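Putative lipase/esterase (Lactobacillus plantarum WCFS1, PDB 3BXP) is a putative carboxylesterase of the alpha/beta-hydrolase fold that probably hydrolyses carboxylic ester bonds, its physiological substrate not being established. Local coordinates at residues B[10-15]-B[86-91]; B[32-37]-B[103-108]; B[157-162]-B[182-187]. One frame throughout, in Å; residues are numbered along the deposited sequence.

Contact 1. Residues B[10-15]-B[86-91]; sequences NTAAHP and ALQQLG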
loop_
_atom_site.group_PDB
_atom_site.type_symbol
_atom_site.label_atom_id
_atom_site.label_comp_id
_atom_site.label_asym_id
_atom_site.label_seq_id
_atom_site.Cartn_x
_atom_site.Cartn_y
_atom_site.Cartn_z
ATOM N N ASN B 10 -15.889 24.058 -22.965
ATOM C CA ASN B 10 -15.551 25.372 -22.408
ATOM C C ASN B 10 -16.346 25.618 -21.157
ATOM O O ASN B 10 -17.562 25.349 -21.093
ATOM C CB ASN B 10 -15.797 26.476 -23.431
ATOM C CG ASN B 10 -15.211 27.843 -23.005
ATOM O OD1 ASN B 10 -14.564 27.971 -21.970
ATOM N ND2 ASN B 10 -15.404 28.856 -23.849
ATOM N N THR B 11 -15.640 26.077 -20.143
ATOM C CA THR B 11 -16.255 26.516 -18.918
ATOM C C THR B 11 -15.317 27.551 -18.333
ATOM O O THR B 11 -14.099 27.474 -18.521
ATOM C CB THR B 11 -16.495 25.330 -17.916
ATOM O OG1 THR B 11 -17.458 25.706 -16.934
ATOM C CG2 THR B 11 -15.187 24.872 -17.210
ATOM N N ALA B 12 -15.880 28.509 -17.618
ATOM C CA ALA B 12 -15.076 29.514 -16.907
ATOM C C ALA B 12 -14.114 30.224 -17.856
ATOM O O ALA B 12 -13.098 30.760 -17.424
ATOM C CB ALA B 12 -14.325 28.874 -15.744
ATOM N N ALA B 13 -14.475 30.248 -19.139
ATOM C CA ALA B 13 -13.707 30.941 -20.174
ATOM C C ALA B 13 -12.337 30.325 -20.311
ATOM O O ALA B 13 -11.389 30.973 -20.738
ATOM C CB ALA B 13 -13.578 32.470 -19.876
ATOM N N HIS B 14 -12.224 29.055 -19.960
ATOM C CA HIS B 14 -10.955 28.316 -20.146
ATOM C C HIS B 14 -11.276 27.028 -20.874
ATOM O O HIS B 14 -11.565 25.993 -20.247
ATOM C CB HIS B 14 -10.305 27.995 -18.802
ATOM C CG HIS B 14 -9.613 29.176 -18.174
ATOM N ND1 HIS B 14 -10.301 30.212 -17.601
ATOM C CD2 HIS B 14 -8.301 29.457 -18.029
ATOM C CE1 HIS B 14 -9.443 31.126 -17.173
ATOM N NE2 HIS B 14 -8.212 30.674 -17.388
ATOM N N PRO B 15 -11.252 27.075 -22.214
ATOM C CA PRO B 15 -11.557 25.899 -23.032
ATOM C C PRO B 15 -10.577 24.791 -22.809
ATOM O O PRO B 15 -9.445 25.049 -22.392
ATOM C CB PRO B 15 -11.404 26.423 -24.456
ATOM C CG PRO B 15 -11.652 27.864 -24.338
ATOM C CD PRO B 15 -11.060 28.280 -23.046
ATOM N N ALA B 86 -8.793 23.959 -13.538
ATOM C CA ALA B 86 -8.839 22.509 -13.751
ATOM C C ALA B 86 -10.003 21.848 -13.006
ATOM O O ALA B 86 -10.563 20.895 -13.517
ATOM C CB ALA B 86 -7.496 21.831 -13.372
ATOM N N LEU B 87 -10.304 22.318 -11.808
ATOM C CA LEU B 87 -11.411 21.798 -10.975
ATOM C C LEU B 87 -12.783 22.031 -11.656
ATOM O O LEU B 87 -13.616 21.125 -11.744
ATOM C CB LEU B 87 -11.403 22.440 -9.580
ATOM C CG LEU B 87 -10.203 22.197 -8.700
ATOM C CD1 LEU B 87 -10.301 23.077 -7.461
ATOM C CD2 LEU B 87 -10.082 20.720 -8.320
ATOM N N GLN B 88 -12.954 23.231 -12.208
ATOM C CA GLN B 88 -14.174 23.631 -12.950
ATOM C C GLN B 88 -14.323 22.785 -14.216
ATOM O O GLN B 88 -15.402 22.278 -14.520
ATOM C CB GLN B 88 -14.158 25.147 -13.217
ATOM C CG GLN B 88 -14.220 25.936 -11.909
ATOM C CD GLN B 88 -13.805 27.410 -11.944
ATOM O OE1 GLN B 88 -13.140 27.897 -12.844
ATOM N NE2 GLN B 88 -14.154 28.108 -10.878
ATOM N N GLN B 89 -13.204 22.554 -14.909
ATOM C CA GLN B 89 -13.202 21.724 -16.132
ATOM C C GLN B 89 -13.536 20.264 -15.854
ATOM O O GLN B 89 -14.234 19.627 -16.618
ATOM C CB GLN B 89 -11.842 21.807 -16.810
ATOM C CG GLN B 89 -11.473 23.179 -17.330
ATOM C CD GLN B 89 -10.005 23.314 -17.759
ATOM O OE1 GLN B 89 -9.091 22.600 -17.286
ATOM N NE2 GLN B 89 -9.770 24.272 -18.667
ATOM N N LEU B 90 -13.036 19.752 -14.746
ATOM C CA LEU B 90 -13.327 18.379 -14.360
ATOM C C LEU B 90 -14.836 18.321 -13.995
ATOM O O LEU B 90 -15.539 17.419 -14.404
ATOM C CB LEU B 90 -12.446 17.952 -13.211
ATOM C CG LEU B 90 -12.619 16.553 -12.616
ATOM C CD1 LEU B 90 -12.835 15.449 -13.689
ATOM C CD2 LEU B 90 -11.427 16.221 -11.702
ATOM N N GLY B 91 -15.314 19.310 -13.252
ATOM C CA GLY B 91 -16.748 19.412 -13.006
ATOM C C GLY B 91 -17.603 19.516 -14.274
ATOM O O GLY B 91 -18.693 18.903 -14.364
#
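Gln89 reaches out from its helix to the backbone of His14: its NE2 donates to His14 O at 2.9 Å (N-H...O angle 160°). The oxygen lies in the plane of the Gln89 amide, whereas the donor sits above the carbonyl plane of His14. The aliphatic part of Gln89 runs extended beyond CG, which carries the amide clear of the helix. At the other end of the loop Thr11 turns its methyl inward, and CG2 lies 3.7 Å from Gln88 O, while its OG1 bonds to Tyr144. Ala12 CB rests 3.3 Å from Gln88 OE1, an oxygen that this contact buries and that has no partner in the model; the NE2 of the same amide goes to Tyr139 O. The motif behind these contacts is a beta-hairpin between strands 2-9 and 16-23, whose type I' turn from Thr11 to His14 leans on helix 85-99. The turn is closed by His14 N bonding to Thr11 O at 2.8 Å. A second bond, from His14 ND1 to Ala12 O (2.9 Å), keeps the acceptor in the imidazole plane and helps to hold the ring's rotation. Further out, that ring stacks with Trp85, and Gln89 OE1 accepts from Gln74 N.

Contact 2. Residues B[32-37]-B[103-108]; sequences AVDYPI and AHHVDC. With PGR (R-1,2-propanediol), chain L.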
loop_
_atom_site.group_PDB
_atom_site.type_symbol
_atom_site.label_atom_id
_atom_site.label_comp_id
_atom_site.label_asym_id
_atom_site.label_seq_id
_atom_site.Cartn_x
_atom_site.Cartn_y
_atom_site.Cartn_z
ATOM N N ALA B 32 -30.406 -1.334 -23.251
ATOM C CA ALA B 32 -29.041 -0.910 -23.015
ATOM C C ALA B 32 -28.553 -1.369 -21.648
ATOM O O ALA B 32 -29.336 -1.488 -20.693
ATOM C CB ALA B 32 -28.902 0.596 -23.143
ATOM N N VAL B 33 -27.282 -1.707 -21.607
ATOM C CA VAL B 33 -26.576 -1.913 -20.334
ATOM C C VAL B 33 -25.716 -0.694 -20.116
ATOM O O VAL B 33 -24.890 -0.334 -20.954
ATOM C CB VAL B 33 -25.731 -3.168 -20.317
ATOM C CG1 VAL B 33 -24.894 -3.208 -19.049
ATOM C CG2 VAL B 33 -26.607 -4.381 -20.474
ATOM N N ASP B 34 -26.005 0.035 -19.048
ATOM C CA ASP B 34 -25.297 1.262 -18.765
ATOM C C ASP B 34 -23.975 0.926 -18.112
ATOM O O ASP B 34 -23.939 0.237 -17.086
ATOM C CB ASP B 34 -26.137 2.229 -17.905
ATOM C CG ASP B 34 -27.314 2.792 -18.654
ATOM O OD1 ASP B 34 -27.254 3.012 -19.887
ATOM O OD2 ASP B 34 -28.315 3.048 -17.983
ATOM N N TYR B 35 -22.898 1.309 -18.772
ATOM C CA TYR B 35 -21.536 0.991 -18.319
ATOM C C TYR B 35 -21.020 2.078 -17.408
ATOM O O TYR B 35 -21.305 3.278 -17.604
ATOM C CB TYR B 35 -20.527 0.888 -19.481
ATOM C CG TYR B 35 -20.818 -0.153 -20.523
ATOM C CD1 TYR B 35 -20.986 -1.477 -20.193
ATOM C CD2 TYR B 35 -20.875 0.214 -21.854
ATOM C CE1 TYR B 35 -21.261 -2.426 -21.204
ATOM C CE2 TYR B 35 -21.111 -0.702 -22.843
ATOM C CZ TYR B 35 -21.301 -2.000 -22.533
ATOM O OH TYR B 35 -21.522 -2.867 -23.605
ATOM N N PRO B 36 -20.238 1.684 -16.383
ATOM C CA PRO B 36 -19.452 2.667 -15.665
ATOM C C PRO B 36 -18.516 3.425 -16.586
ATOM O O PRO B 36 -18.265 3.045 -17.722
ATOM C CB PRO B 36 -18.590 1.821 -14.663
ATOM C CG PRO B 36 -19.159 0.455 -14.677
ATOM C CD PRO B 36 -19.832 0.308 -16.053
ATOM N N ILE B 37 -17.978 4.532 -16.094
ATOM C CA ILE B 37 -17.106 5.369 -16.928
ATOM C C ILE B 37 -15.959 5.916 -16.084
ATOM O O ILE B 37 -16.146 6.367 -14.933
ATOM C CB ILE B 37 -17.941 6.555 -17.587
ATOM C CG1 ILE B 37 -17.090 7.500 -18.468
ATOM C CG2 ILE B 37 -18.629 7.444 -16.528
ATOM C CD1 ILE B 37 -17.857 8.107 -19.603
ATOM N N ALA B 103 -27.471 8.783 -24.600
ATOM C CA ALA B 103 -26.926 8.605 -25.962
ATOM C C ALA B 103 -25.909 7.486 -26.023
ATOM O O ALA B 103 -25.838 6.767 -27.025
ATOM C CB ALA B 103 -26.268 9.920 -26.476
ATOM N N HIS B 104 -25.106 7.333 -24.977
ATOM C CA HIS B 104 -24.024 6.312 -25.012
ATOM C C HIS B 104 -24.080 5.301 -23.896
ATOM O O HIS B 104 -23.180 4.487 -23.760
ATOM C CB HIS B 104 -22.660 6.973 -25.028
ATOM C CG HIS B 104 -22.444 7.778 -26.249
ATOM N ND1 HIS B 104 -22.319 7.176 -27.485
ATOM C CD2 HIS B 104 -22.446 9.115 -26.466
ATOM C CE1 HIS B 104 -22.217 8.116 -28.409
ATOM N NE2 HIS B 104 -22.296 9.298 -27.820
ATOM N N HIS B 105 -25.126 5.416 -23.078
ATOM C CA HIS B 105 -25.484 4.412 -22.050
ATOM C C HIS B 105 -24.437 4.379 -20.974
ATOM O O HIS B 105 -23.648 3.481 -20.877
ATOM C CB HIS B 105 -25.664 3.058 -22.716
ATOM C CG HIS B 105 -26.509 3.114 -23.953
ATOM N ND1 HIS B 105 -27.811 3.573 -23.960
ATOM C CD2 HIS B 105 -26.217 2.786 -25.235
ATOM C CE1 HIS B 105 -28.286 3.509 -25.194
ATOM N NE2 HIS B 105 -27.336 3.030 -25.986
ATOM N N VAL B 106 -24.417 5.450 -20.189
ATOM C CA VAL B 106 -23.449 5.644 -19.148
ATOM C C VAL B 106 -24.122 5.539 -17.776
ATOM O O VAL B 106 -25.155 6.166 -17.530
ATOM C CB VAL B 106 -22.836 7.041 -19.219
ATOM C CG1 VAL B 106 -21.694 7.180 -18.150
ATOM C CG2 VAL B 106 -22.372 7.406 -20.672
ATOM N N ASP B 107 -23.558 4.718 -16.894
ATOM C CA ASP B 107 -24.103 4.611 -15.534
ATOM C C ASP B 107 -23.501 5.752 -14.734
ATOM O O ASP B 107 -22.328 5.716 -14.337
ATOM C CB ASP B 107 -23.741 3.275 -14.870
ATOM C CG ASP B 107 -24.378 3.076 -13.508
ATOM O OD1 ASP B 107 -24.919 4.038 -12.881
ATOM O OD2 ASP B 107 -24.359 1.882 -13.069
ATOM N N CYS B 108 -24.302 6.771 -14.512
ATOM C CA CYS B 108 -23.804 7.945 -13.797
ATOM C C CYS B 108 -23.731 7.797 -12.296
ATOM O O CYS B 108 -23.316 8.726 -11.601
ATOM C CB CYS B 108 -24.651 9.178 -14.142
ATOM S SG CYS B 108 -24.415 9.632 -15.887
HETATM C C1 PGR L . -28.278 6.750 -17.266
HETATM C C2 PGR L . -29.503 7.009 -18.120
HETATM C C3 PGR L . -30.415 5.788 -18.067
HETATM O O1 PGR L . -27.683 5.669 -17.940
HETATM O O2 PGR L . -30.069 8.210 -17.612
HETATM O O HOH W 1 -28.981 4.349 -21.585
HETATM O O HOH W 2 -22.985 0.043 -14.595
#
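Tyr35 and Val106 form a parallel beta bridge at the start of strand 35-41, an inner strand of the alpha/beta-hydrolase sheet, where strand 106-107 pairs with it. Tyr35 N donates to His105 O at 3.1 Å, and Asp107 N returns a nearly straight bond to Tyr35 O (2.8 Å, 177°). Beside this bridge, Ala32 lays its CB over one face of the His105 imidazole, a CH-pi contact 3.5 Å from the ring centroid. With CG beside the backbone N (chi1 -47°) and a positive phi after the helix, His105 sets its ring under Ala32 CB and its own CB 3.2 Å from Asp34 OD1. The Asp34 and His105 side chains cross at about a right angle, yet carboxylate and ring planes are only 20° apart. Asp34 OD1 accepts from a water that also bonds His105 ND1 and lies in the imidazole plane, at its edge. A propanediol, probably from the crystallisation liquor, places its O1 between Asp34 OD2 and Val106 O. The Asp107 carboxylate pairs with Arg110; a second water joins its OD2 to Asp34 O. On the Val106 side of the bridge, Ile37 CG2 presses on Val106 CG1 at 3.5 Å, tighter than usual for two methyl carbons.

Contact 3. Residues B[157-162]-B[182-187]; sequences VIDLTA and AAQRLV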
loop_
_atom_site.group_PDB
_atom_site.type_symbol
_atom_site.label_atom_id
_atom_site.label_comp_id
_atom_site.label_asym_id
_atom_site.label_seq_id
_atom_site.Cartn_x
_atom_site.Cartn_y
_atom_site.Cartn_z
ATOM N N VAL B 157 0.806 13.438 -7.793
ATOM C CA VAL B 157 1.219 14.643 -7.069
ATOM C C VAL B 157 0.093 15.003 -6.120
ATOM O O VAL B 157 -1.085 15.064 -6.525
ATOM C CB VAL B 157 1.551 15.797 -8.015
ATOM C CG1 VAL B 157 1.802 17.105 -7.239
ATOM C CG2 VAL B 157 2.733 15.435 -8.976
ATOM N N ILE B 158 0.421 15.265 -4.854
ATOM C CA ILE B 158 -0.591 15.481 -3.843
ATOM C C ILE B 158 -0.352 16.790 -3.113
ATOM O O ILE B 158 -1.304 17.531 -2.789
ATOM C CB ILE B 158 -0.574 14.328 -2.803
ATOM C CG1 ILE B 158 -1.087 13.025 -3.470
ATOM C CG2 ILE B 158 -1.340 14.665 -1.512
ATOM C CD1 ILE B 158 -2.615 13.092 -4.008
ATOM N N ASP B 159 0.909 17.047 -2.802
ATOM C CA ASP B 159 1.289 18.251 -2.010
ATOM C C ASP B 159 2.388 19.010 -2.721
ATOM O O ASP B 159 3.519 18.501 -2.908
ATOM C CB ASP B 159 1.629 17.823 -0.586
ATOM C CG ASP B 159 1.994 18.978 0.337
ATOM O OD1 ASP B 159 2.295 20.096 -0.127
ATOM O OD2 ASP B 159 2.031 18.721 1.578
ATOM N N LEU B 160 2.031 20.212 -3.190
ATOM C CA LEU B 160 2.905 21.026 -4.028
ATOM C C LEU B 160 4.073 21.621 -3.266
ATOM O O LEU B 160 4.891 22.326 -3.850
ATOM C CB LEU B 160 2.113 22.143 -4.762
ATOM C CG LEU B 160 0.992 21.668 -5.685
ATOM C CD1 LEU B 160 0.350 22.874 -6.399
ATOM C CD2 LEU B 160 1.513 20.673 -6.702
ATOM N N THR B 161 4.150 21.300 -1.970
ATOM C CA THR B 161 5.284 21.676 -1.145
ATOM C C THR B 161 6.201 20.494 -0.854
ATOM O O THR B 161 7.228 20.653 -0.225
ATOM C CB THR B 161 4.867 22.269 0.204
ATOM O OG1 THR B 161 4.342 21.229 1.048
ATOM C CG2 THR B 161 3.832 23.438 0.051
ATOM N N ALA B 162 5.846 19.314 -1.339
ATOM C CA ALA B 162 6.523 18.066 -0.946
ATOM C C ALA B 162 7.669 17.607 -1.889
ATOM O O ALA B 162 8.123 16.454 -1.833
ATOM C CB ALA B 162 5.483 16.940 -0.760
ATOM N N ALA B 182 -2.066 21.429 -0.927
ATOM C CA ALA B 182 -1.972 20.139 -0.245
ATOM C C ALA B 182 -3.309 19.442 -0.223
ATOM O O ALA B 182 -4.164 19.698 0.637
ATOM C CB ALA B 182 -1.429 20.328 1.167
ATOM N N ALA B 183 -3.508 18.540 -1.186
ATOM C CA ALA B 183 -4.773 17.867 -1.362
ATOM C C ALA B 183 -5.169 17.017 -0.158
ATOM O O ALA B 183 -6.316 16.803 0.109
ATOM C CB ALA B 183 -4.765 16.990 -2.624
ATOM N N GLN B 184 -4.204 16.498 0.573
ATOM C CA GLN B 184 -4.539 15.657 1.713
ATOM C C GLN B 184 -5.235 16.490 2.803
ATOM O O GLN B 184 -5.975 15.972 3.647
ATOM C CB GLN B 184 -3.287 14.974 2.246
ATOM C CG GLN B 184 -2.295 15.804 3.045
ATOM C CD GLN B 184 -1.339 16.693 2.229
ATOM O OE1 GLN B 184 -1.565 16.921 1.028
ATOM N NE2 GLN B 184 -0.252 17.169 2.869
ATOM N N ARG B 185 -4.955 17.787 2.803
ATOM C CA ARG B 185 -5.526 18.673 3.802
ATOM C C ARG B 185 -7.008 18.961 3.549
ATOM O O ARG B 185 -7.702 19.539 4.412
ATOM C CB ARG B 185 -4.760 19.980 3.927
ATOM C CG ARG B 185 -3.357 19.818 4.474
ATOM C CD ARG B 185 -2.704 21.193 4.635
ATOM N NE ARG B 185 -1.350 21.117 5.179
ATOM C CZ ARG B 185 -1.087 20.778 6.431
ATOM N NH1 ARG B 185 -2.093 20.463 7.236
ATOM N NH2 ARG B 185 0.165 20.735 6.873
ATOM N N LEU B 186 -7.504 18.539 2.399
ATOM C CA LEU B 186 -8.902 18.756 2.019
ATOM C C LEU B 186 -9.744 17.485 2.181
ATOM O O LEU B 186 -10.939 17.453 1.839
ATOM C CB LEU B 186 -8.999 19.264 0.576
ATOM C CG LEU B 186 -8.171 20.523 0.226
ATOM C CD1 LEU B 186 -8.288 20.942 -1.239
ATOM C CD2 LEU B 186 -8.563 21.662 1.103
ATOM N N VAL B 187 -9.108 16.428 2.689
ATOM C CA VAL B 187 -9.793 15.157 2.937
ATOM C C VAL B 187 -10.750 15.335 4.137
ATOM O O VAL B 187 -10.401 15.981 5.130
ATOM C CB VAL B 187 -8.810 13.990 3.207
ATOM C CG1 VAL B 187 -9.555 12.720 3.674
ATOM C CG2 VAL B 187 -7.920 13.731 1.938
HETATM O O HOH W 3 1.600 21.102 3.315
#
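The backbones of Ile158-Asp159 and Ala182-Ala183 meet at a single bridge, Asp159 with Ala182, where the CA atoms come within 4.2 Å and Ala183 N donates to Ile158 O at 2.9 Å. The side chains extend this meeting. Gln184 has its CG between the backbone N and the carbonyl carbon (chi1 75°) and then bends at chi2, which folds the amide back toward the Asp159 loop. There NE2 donates to Asp159 OD2 at 3.0 Å and 170°; the oxygen lies in the amide plane, but the donor comes from above the carboxylate plane, the two planes being 43° apart. The other end of the amide, OE1, sits 3.4 Å from the Ile158 CG2 methyl. Ala182 CB lies over the same face of the carboxylate as NE2, 3.8 Å from Asp159 CG. From the opposite face, the backbone N and OG1 of Thr161 both donate to OD1. The first of these bonds makes an Asx turn, overlapping the type I turn from Asp159 to Ala162. In this alpha/beta-hydrolase fold the contact joins the loop after strand 150-154 to the 3-10 segment 183-186, which comes between helix 168-174 and strand 194-199. Ile158 and Ala183 both touch Ala124 of helix 118-129. OD2 also forms a salt bridge with Lys212 and accepts from a water. With the amide, the lysine, the water and two Thr161 donors sharing its oxygens, this buried carboxylate is well compensated, and its proton affinity is probably lowered, favouring the charged form.

Along the chain, contacts 1 and 2 interlock, because 32-37 falls between 10-15 and 86-91, and 103-108 follows; contact 3 comes later, after both have closed. Contacts 1 and 2 have centres 23 Å apart and are linked by consecutive helices, 85-99 and 101-104. Contact 3 lies 21 Å from contact 1 and 32 Å from contact 2, centre to centre, with contacts 2 and 3 on opposite sides of the chain's centre. None touches another. Each joins a different kind of element around one mixed sheet: a hairpin turn with a helix, a strand start with a short strand, two loops with each other. Together they illustrate how an alpha/beta-hydrolase is tied around a common sheet.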